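Local coordinates for ribose ABC transporter, substrate binding protein (Conexibacter woesei, PDB 4KQ9) that probably binds ribose or a related sugar as the periplasmic substrate-binding component of an ABC transporter, at residues A[108-119]-A[241-250]; A[119-127]-A[218-226]. The protein carries 1 engineered substitution. One frame throughout, in Å; residues are numbered along the deposited sequence. Where two conformers were deposited one is given.

Contact 1. Residues A[108-119]-A[241-250]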
# COMPACT_ATOMS: atom_id res chain seq x y z
N VAL A 108 8.51 7.83 -2.24
CA VAL A 108 7.36 7.83 -3.12
C VAL A 108 6.48 6.68 -2.64
O VAL A 108 6.92 5.51 -2.61
CB VAL A 108 7.78 7.61 -4.59
CG1 VAL A 108 6.61 7.37 -5.51
CG2 VAL A 108 8.54 8.80 -5.12
N GLY A 109 5.23 6.99 -2.30
CA GLY A 109 4.32 5.93 -1.91
C GLY A 109 3.08 6.47 -1.19
O GLY A 109 2.90 7.68 -1.02
N SER A 110 2.12 5.58 -0.96
CA SER A 110 0.82 6.02 -0.46
C SER A 110 0.95 6.70 0.89
O SER A 110 1.86 6.42 1.65
CB SER A 110 -0.17 4.83 -0.27
OG SER A 110 -0.31 4.11 -1.43
N ASP A 111 -0.02 7.56 1.17
CA ASP A 111 -0.24 8.15 2.48
C ASP A 111 -1.20 7.24 3.24
O ASP A 111 -2.42 7.27 3.01
CB ASP A 111 -0.90 9.50 2.27
CG ASP A 111 -1.20 10.24 3.58
OD1 ASP A 111 -0.98 9.68 4.67
OD2 ASP A 111 -1.67 11.39 3.47
N PHE A 112 -0.63 6.41 4.09
CA PHE A 112 -1.38 5.37 4.77
C PHE A 112 -2.45 6.01 5.69
O PHE A 112 -3.50 5.43 5.85
CB PHE A 112 -0.47 4.47 5.58
CG PHE A 112 0.59 3.71 4.79
CD1 PHE A 112 0.36 3.23 3.52
CD2 PHE A 112 1.82 3.39 5.42
CE1 PHE A 112 1.33 2.53 2.82
CE2 PHE A 112 2.79 2.66 4.74
CZ PHE A 112 2.55 2.23 3.42
N ALA A 113 -2.21 7.23 6.21
CA ALA A 113 -3.21 7.97 7.04
C ALA A 113 -4.38 8.39 6.26
O ALA A 113 -5.51 8.34 6.74
CB ALA A 113 -2.55 9.19 7.68
N GLU A 114 -4.16 8.78 5.00
CA GLU A 114 -5.24 9.08 4.08
C GLU A 114 -6.11 7.86 3.78
O GLU A 114 -7.32 7.96 3.78
CB GLU A 114 -4.69 9.59 2.76
CG GLU A 114 -5.59 10.60 2.13
CD GLU A 114 -6.13 10.14 0.81
OE1 GLU A 114 -5.38 10.13 -0.20
OE2 GLU A 114 -7.33 9.79 0.77
N ILE A 115 -5.47 6.72 3.52
CA ILE A 115 -6.21 5.45 3.36
C ILE A 115 -7.19 5.22 4.55
O ILE A 115 -8.33 4.93 4.32
CB ILE A 115 -5.26 4.28 3.20
CG1 ILE A 115 -4.51 4.48 1.85
CG2 ILE A 115 -6.03 2.97 3.13
CD1 ILE A 115 -3.35 3.58 1.63
N GLY A 116 -6.70 5.32 5.75
CA GLY A 116 -7.51 5.21 7.01
C GLY A 116 -8.67 6.17 7.13
O GLY A 116 -9.77 5.77 7.50
N ARG A 117 -8.46 7.43 6.76
CA ARG A 117 -9.54 8.43 6.79
C ARG A 117 -10.58 8.17 5.73
O ARG A 117 -11.79 8.39 5.95
CB ARG A 117 -8.99 9.85 6.58
CG ARG A 117 -8.26 10.41 7.79
CD ARG A 117 -7.91 11.91 7.66
NE ARG A 117 -6.50 12.06 7.36
CZ ARG A 117 -6.01 12.19 6.13
NH1 ARG A 117 -4.73 12.28 5.96
NH2 ARG A 117 -6.82 12.23 5.07
N LEU A 118 -10.16 7.73 4.55
CA LEU A 118 -11.13 7.42 3.52
C LEU A 118 -12.08 6.26 3.94
O LEU A 118 -13.35 6.31 3.71
CB LEU A 118 -10.46 7.02 2.21
CG LEU A 118 -9.61 8.10 1.50
CD1 LEU A 118 -8.89 7.41 0.34
CD2 LEU A 118 -10.48 9.26 1.02
N LYS A 119 -11.47 5.24 4.53
CA LYS A 119 -12.22 4.07 4.98
C LYS A 119 -13.20 4.39 6.13
O LYS A 119 -14.37 3.97 6.09
CB LYS A 119 -11.23 2.95 5.37
CG LYS A 119 -10.60 2.31 4.12
CD LYS A 119 -9.26 1.65 4.52
CE LYS A 119 -9.37 0.20 4.85
NZ LYS A 119 -8.14 -0.56 5.29
N LEU A 241 -16.21 -1.60 0.57
CA LEU A 241 -15.18 -0.69 0.02
C LEU A 241 -13.83 -1.35 0.06
O LEU A 241 -13.47 -2.03 1.07
CB LEU A 241 -15.09 0.57 0.86
CG LEU A 241 -14.08 1.69 0.56
CD1 LEU A 241 -14.68 2.51 -0.54
CD2 LEU A 241 -13.85 2.68 1.72
N THR A 242 -13.06 -1.17 -0.98
CA THR A 242 -11.63 -1.41 -0.88
C THR A 242 -10.88 -0.22 -1.47
O THR A 242 -11.46 0.60 -2.21
CB THR A 242 -11.27 -2.72 -1.59
OG1 THR A 242 -9.89 -3.04 -1.35
CG2 THR A 242 -11.51 -2.66 -3.07
N VAL A 243 -9.58 -0.14 -1.20
CA VAL A 243 -8.80 0.98 -1.67
C VAL A 243 -7.60 0.44 -2.46
O VAL A 243 -6.85 -0.42 -1.95
CB VAL A 243 -8.34 1.88 -0.53
CG1 VAL A 243 -7.57 3.15 -1.04
CG2 VAL A 243 -9.54 2.34 0.26
N SER A 244 -7.40 0.93 -3.69
CA SER A 244 -6.15 0.64 -4.47
C SER A 244 -5.04 1.63 -4.14
O SER A 244 -5.30 2.84 -4.02
CB SER A 244 -6.43 0.70 -5.93
OG SER A 244 -5.22 0.64 -6.63
N GLN A 245 -3.82 1.10 -3.95
CA GLN A 245 -2.65 1.93 -3.76
C GLN A 245 -1.95 2.18 -5.07
O GLN A 245 -0.86 2.69 -5.05
CB GLN A 245 -1.70 1.19 -2.85
CG GLN A 245 -2.23 1.06 -1.44
CD GLN A 245 -1.14 0.50 -0.52
OE1 GLN A 245 -1.26 -0.62 -0.03
NE2 GLN A 245 -0.06 1.24 -0.35
N CYS A 246 -2.55 1.80 -6.20
CA CYS A 246 -2.09 2.24 -7.53
C CYS A 246 -0.64 1.87 -7.83
O CYS A 246 0.20 2.73 -8.12
CB CYS A 246 -2.28 3.73 -7.64
SG CYS A 246 -4.04 4.21 -7.58
N ALA A 247 -0.35 0.59 -7.69
CA ALA A 247 1.02 0.06 -7.79
C ALA A 247 1.66 0.44 -9.10
O ALA A 247 2.84 0.85 -9.16
CB ALA A 247 0.98 -1.43 -7.68
N TYR A 248 0.91 0.31 -10.18
CA TYR A 248 1.43 0.64 -11.50
C TYR A 248 1.87 2.11 -11.62
O TYR A 248 2.97 2.41 -12.16
CB TYR A 248 0.37 0.33 -12.58
CG TYR A 248 0.95 0.39 -13.99
CD1 TYR A 248 1.56 -0.71 -14.56
CD2 TYR A 248 0.85 1.54 -14.75
CE1 TYR A 248 2.09 -0.65 -15.86
CE2 TYR A 248 1.36 1.61 -16.03
CZ TYR A 248 1.99 0.51 -16.56
OH TYR A 248 2.47 0.59 -17.83
N GLU A 249 1.03 3.02 -11.15
CA GLU A 249 1.36 4.41 -11.12
C GLU A 249 2.55 4.74 -10.22
O GLU A 249 3.32 5.66 -10.54
CB GLU A 249 0.15 5.20 -10.68
CG GLU A 249 0.19 6.66 -11.07
CD GLU A 249 -1.18 7.39 -11.06
OE1 GLU A 249 -2.29 6.82 -10.74
OE2 GLU A 249 -1.13 8.59 -11.45
N GLN A 250 2.66 4.07 -9.06
CA GLN A 250 3.77 4.29 -8.21
C GLN A 250 5.09 4.11 -8.99
O GLN A 250 6.05 4.90 -8.82
CB GLN A 250 3.75 3.37 -7.00
CG GLN A 250 2.62 3.67 -6.02
CD GLN A 250 2.92 3.19 -4.61
OE1 GLN A 250 4.04 3.32 -4.15
NE2 GLN A 250 1.95 2.66 -3.94
O HOH W 1 -0.50 5.04 -3.90
O HOH W 2 2.55 2.65 -1.09

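Contact 2. Residues A[119-127]-A[218-226]. Engineered in segment 218-226: Met220 (natural residue Val).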
# COMPACT_ATOMS: atom_id res chain seq x y z
N LYS A 119 -11.47 5.24 4.53
CA LYS A 119 -12.22 4.07 4.98
C LYS A 119 -13.20 4.39 6.13
O LYS A 119 -14.37 3.97 6.09
CB LYS A 119 -11.23 2.95 5.37
CG LYS A 119 -10.60 2.31 4.12
CD LYS A 119 -9.26 1.65 4.52
CE LYS A 119 -9.37 0.20 4.85
NZ LYS A 119 -8.14 -0.56 5.29
N ALA A 120 -12.70 5.09 7.10
CA ALA A 120 -13.48 5.51 8.26
C ALA A 120 -14.61 6.46 7.88
O ALA A 120 -15.75 6.28 8.38
CB ALA A 120 -12.60 6.05 9.32
N THR A 121 -14.35 7.38 6.93
CA THR A 121 -15.36 8.29 6.45
C THR A 121 -16.46 7.61 5.65
O THR A 121 -17.67 7.97 5.78
CB THR A 121 -14.71 9.43 5.62
OG1 THR A 121 -13.72 10.02 6.42
CG2 THR A 121 -15.71 10.47 5.21
N TYR A 122 -16.09 6.62 4.82
CA TYR A 122 -17.03 5.86 4.11
C TYR A 122 -18.05 5.26 5.10
O TYR A 122 -19.28 5.27 4.83
CB TYR A 122 -16.35 4.74 3.30
CG TYR A 122 -17.31 3.97 2.47
CD1 TYR A 122 -17.69 4.45 1.22
CD2 TYR A 122 -17.87 2.80 2.94
CE1 TYR A 122 -18.56 3.76 0.45
CE2 TYR A 122 -18.78 2.09 2.19
CZ TYR A 122 -19.11 2.60 0.93
OH TYR A 122 -20.00 1.97 0.15
N ILE A 123 -17.53 4.68 6.17
CA ILE A 123 -18.35 3.97 7.16
C ILE A 123 -19.21 4.99 7.93
O ILE A 123 -20.42 4.83 8.01
CB ILE A 123 -17.48 3.21 8.17
CG1 ILE A 123 -16.93 1.93 7.50
CG2 ILE A 123 -18.30 2.80 9.40
CD1 ILE A 123 -15.73 1.36 8.25
N ALA A 124 -18.57 6.03 8.42
CA ALA A 124 -19.27 7.13 9.08
C ALA A 124 -20.44 7.70 8.21
O ALA A 124 -21.54 7.81 8.69
CB ALA A 124 -18.29 8.20 9.53
N ASP A 125 -20.24 7.96 6.93
CA ASP A 125 -21.32 8.48 6.13
C ASP A 125 -22.50 7.51 6.03
O ASP A 125 -23.61 7.93 5.75
CB ASP A 125 -20.83 8.90 4.71
CG ASP A 125 -19.87 10.08 4.76
OD1 ASP A 125 -19.79 10.77 5.79
OD2 ASP A 125 -19.15 10.29 3.78
N ARG A 126 -22.28 6.20 6.24
CA ARG A 126 -23.30 5.27 5.88
C ARG A 126 -23.95 4.60 7.03
O ARG A 126 -25.00 4.01 6.84
CB ARG A 126 -22.77 4.23 4.90
CG ARG A 126 -22.65 4.83 3.53
CD ARG A 126 -21.84 3.97 2.60
NE ARG A 126 -21.57 4.70 1.38
CZ ARG A 126 -20.79 5.77 1.28
NH1 ARG A 126 -20.17 6.28 2.32
NH2 ARG A 126 -20.61 6.33 0.09
N LEU A 127 -23.37 4.70 8.21
CA LEU A 127 -23.80 3.93 9.36
C LEU A 127 -25.12 4.45 9.93
O LEU A 127 -25.27 5.65 10.02
CB LEU A 127 -22.73 4.06 10.47
CG LEU A 127 -22.34 2.83 11.31
CD1 LEU A 127 -22.46 1.50 10.61
CD2 LEU A 127 -20.90 2.99 11.77
N LYS A 218 -25.14 -6.62 5.41
CA LYS A 218 -25.72 -6.09 6.63
C LYS A 218 -24.65 -5.44 7.55
O LYS A 218 -24.89 -4.51 8.34
CB LYS A 218 -26.39 -7.24 7.39
CG LYS A 218 -27.25 -6.75 8.55
CD LYS A 218 -26.47 -6.59 9.84
N ILE A 219 -23.46 -5.99 7.51
CA ILE A 219 -22.33 -5.39 8.21
C ILE A 219 -21.43 -4.85 7.13
O ILE A 219 -21.05 -5.56 6.20
CB ILE A 219 -21.56 -6.45 9.02
CG1 ILE A 219 -22.41 -6.98 10.20
CG2 ILE A 219 -20.27 -5.88 9.55
CD1 ILE A 219 -21.86 -8.21 10.85
N MSE A 220 -21.06 -3.59 7.24
CA MSE A 220 -20.20 -3.01 6.19
C MSE A 220 -18.75 -3.41 6.41
O MSE A 220 -18.17 -3.10 7.44
CB MSE A 220 -20.25 -1.48 6.19
CG MSE A 220 -21.60 -0.97 5.68
SE MSE A 220 -21.33 1.00 5.54
CE MSE A 220 -21.28 1.31 7.39
N VAL A 221 -18.15 -4.06 5.45
CA VAL A 221 -16.74 -4.49 5.54
C VAL A 221 -15.88 -3.68 4.58
O VAL A 221 -16.24 -3.57 3.40
CB VAL A 221 -16.68 -5.96 5.11
CG1 VAL A 221 -15.27 -6.40 4.90
CG2 VAL A 221 -17.46 -6.83 6.12
N VAL A 222 -14.76 -3.12 5.07
CA VAL A 222 -13.86 -2.28 4.30
C VAL A 222 -12.41 -2.78 4.49
O VAL A 222 -11.99 -3.21 5.61
CB VAL A 222 -13.98 -0.77 4.65
CG1 VAL A 222 -15.45 -0.24 4.66
CG2 VAL A 222 -13.36 -0.51 6.00
N GLY A 223 -11.66 -2.75 3.41
CA GLY A 223 -10.27 -3.28 3.36
C GLY A 223 -9.40 -2.40 2.46
O GLY A 223 -9.85 -1.35 2.05
N THR A 224 -8.18 -2.80 2.17
CA THR A 224 -7.26 -2.12 1.33
C THR A 224 -6.51 -3.18 0.48
O THR A 224 -6.16 -4.20 0.97
CB THR A 224 -6.23 -1.33 2.15
OG1 THR A 224 -6.88 -0.32 2.91
CG2 THR A 224 -5.22 -0.70 1.29
N ASP A 225 -6.30 -2.82 -0.76
CA ASP A 225 -5.44 -3.44 -1.75
C ASP A 225 -6.14 -3.54 -3.10
O ASP A 225 -5.51 -3.60 -4.10
CB ASP A 225 -4.93 -4.84 -1.38
CG ASP A 225 -3.86 -4.82 -0.29
OD1 ASP A 225 -3.32 -3.76 -0.00
OD2 ASP A 225 -3.67 -5.86 0.32
N ALA A 226 -7.45 -3.61 -3.08
CA ALA A 226 -8.20 -3.83 -4.29
C ALA A 226 -7.63 -5.05 -5.01
O ALA A 226 -7.40 -5.01 -6.19
CB ALA A 226 -8.14 -2.61 -5.19

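Contact 1. Residues A[108-119]-A[241-250]
Ser110 and Gln245 face each other in a buried, water-assisted polar contact at the hinge of the periplasmic binding protein fold, where two of the three chain crossings between its lobes run side by side. One crossing leaves strand 106-109 of one lobe for helix 112-126 of the other; the second returns from strand 241-244 to helix 247-264. The amide of Gln245 gives an almost straight bond (167°) from NE2, in its own plane, to Ser110 OG at 3.1 Å. The side chain, extended beyond CG, reaches across with NE2 3.7 Å from Phe112 CE1, meeting the ring at its edge, amide and ring planes nearly perpendicular (84°). Ser110 OG donates to water 1, which donates to Gln245 O. The same carbonyl accepts from Gln250 NE2 at 3.0 Å, and water 2 accepts from both Gln250 NE2 and Ser110 N. Away from this network the contact turns apolar: Ile115 CD1 lies 4.1 Å from Gln245 CG, and Lys119 CG meets Val243 CG2 at 4.0 Å and Leu241 CD2 at 4.1 Å. With Gln245 cut back to an alanine here, Ser110 OG would probably lose its N-H donor and a gap would open beside Phe112 and Ile115. Gln245 OE1 bonds a glycerol, probably from crystallisation, that may mark the sugar cleft; the amide thus joins the crossings with its N-H and meets the glycerol with its carbonyl.

Contact 2. Residues A[119-127]-A[218-226]
Val222 and Met220 project from one side of strand 220-222 as two successive bumps; helix 112-126 and the residue after it receive them in two adjoining hollows that share Tyr122 and Ile123. Val222 sits between Lys119, Tyr122 and Ile123. Its CG2 takes the crowded position between backbone N and carbonyl carbon (chi1 -49° for CG1), which sets it 3.8 Å from Ile123 CD1 and 4.1 Å from Lys119 CB, while CG1 rests beside Tyr122 CD2 at 4.2 Å. Met220, an engineered selenomethionine where the natural residue is Val, fills the next hollow, walled by Tyr122, Ile123, Arg126 and Leu127. Its SE lies 3.6 Å from Arg126 CB and approaches the Tyr122 ring obliquely, a Met-aromatic contact; its chain bends at the last torsion, pressing CE tightly against Leu127 CD1 at 3.4 Å. In this three-layer alpha/beta lobe the helix runs nearly antiparallel to the strand (168°); the strand closes the parallel set of the sheet, and residues 240-243 bond along its other side. Arg126 lays its guanidinium against the Tyr122 ring, and NH1 donates to Tyr122 O at 2.8 Å, on a lone pair in the carbonyl plane. At the other end Lys119, bent midway, passes Gly223 and donates from NZ to Thr224 OG1 at 2.7 Å; Tyr196 O accepts from the same ammonium, and Tyr195 adds a cation-pi contact.

Both contacts are buried and both use helix 112-126, with Lys119 common to the two: its CG packs in contact 1, its ammonium bonds in contact 2. The centre of contact 1 is about 6 Å from the centre of the chain, that of contact 2 about 17 Å. Contact 1 joins the crossings between lobes through amides, a hydroxyl and two waters, with an apolar flank toward strand 241-244. Contact 2 belongs to a single lobe and is mostly apolar, with Arg126 at its solvent-exposed edge. The two meet directly: Val243 O and Asp225 N form a probable hydrogen bond, and Leu241 CD2 packs on Tyr122 CB, so strand 241-244 and segment 218-226 lie side by side beneath one helix.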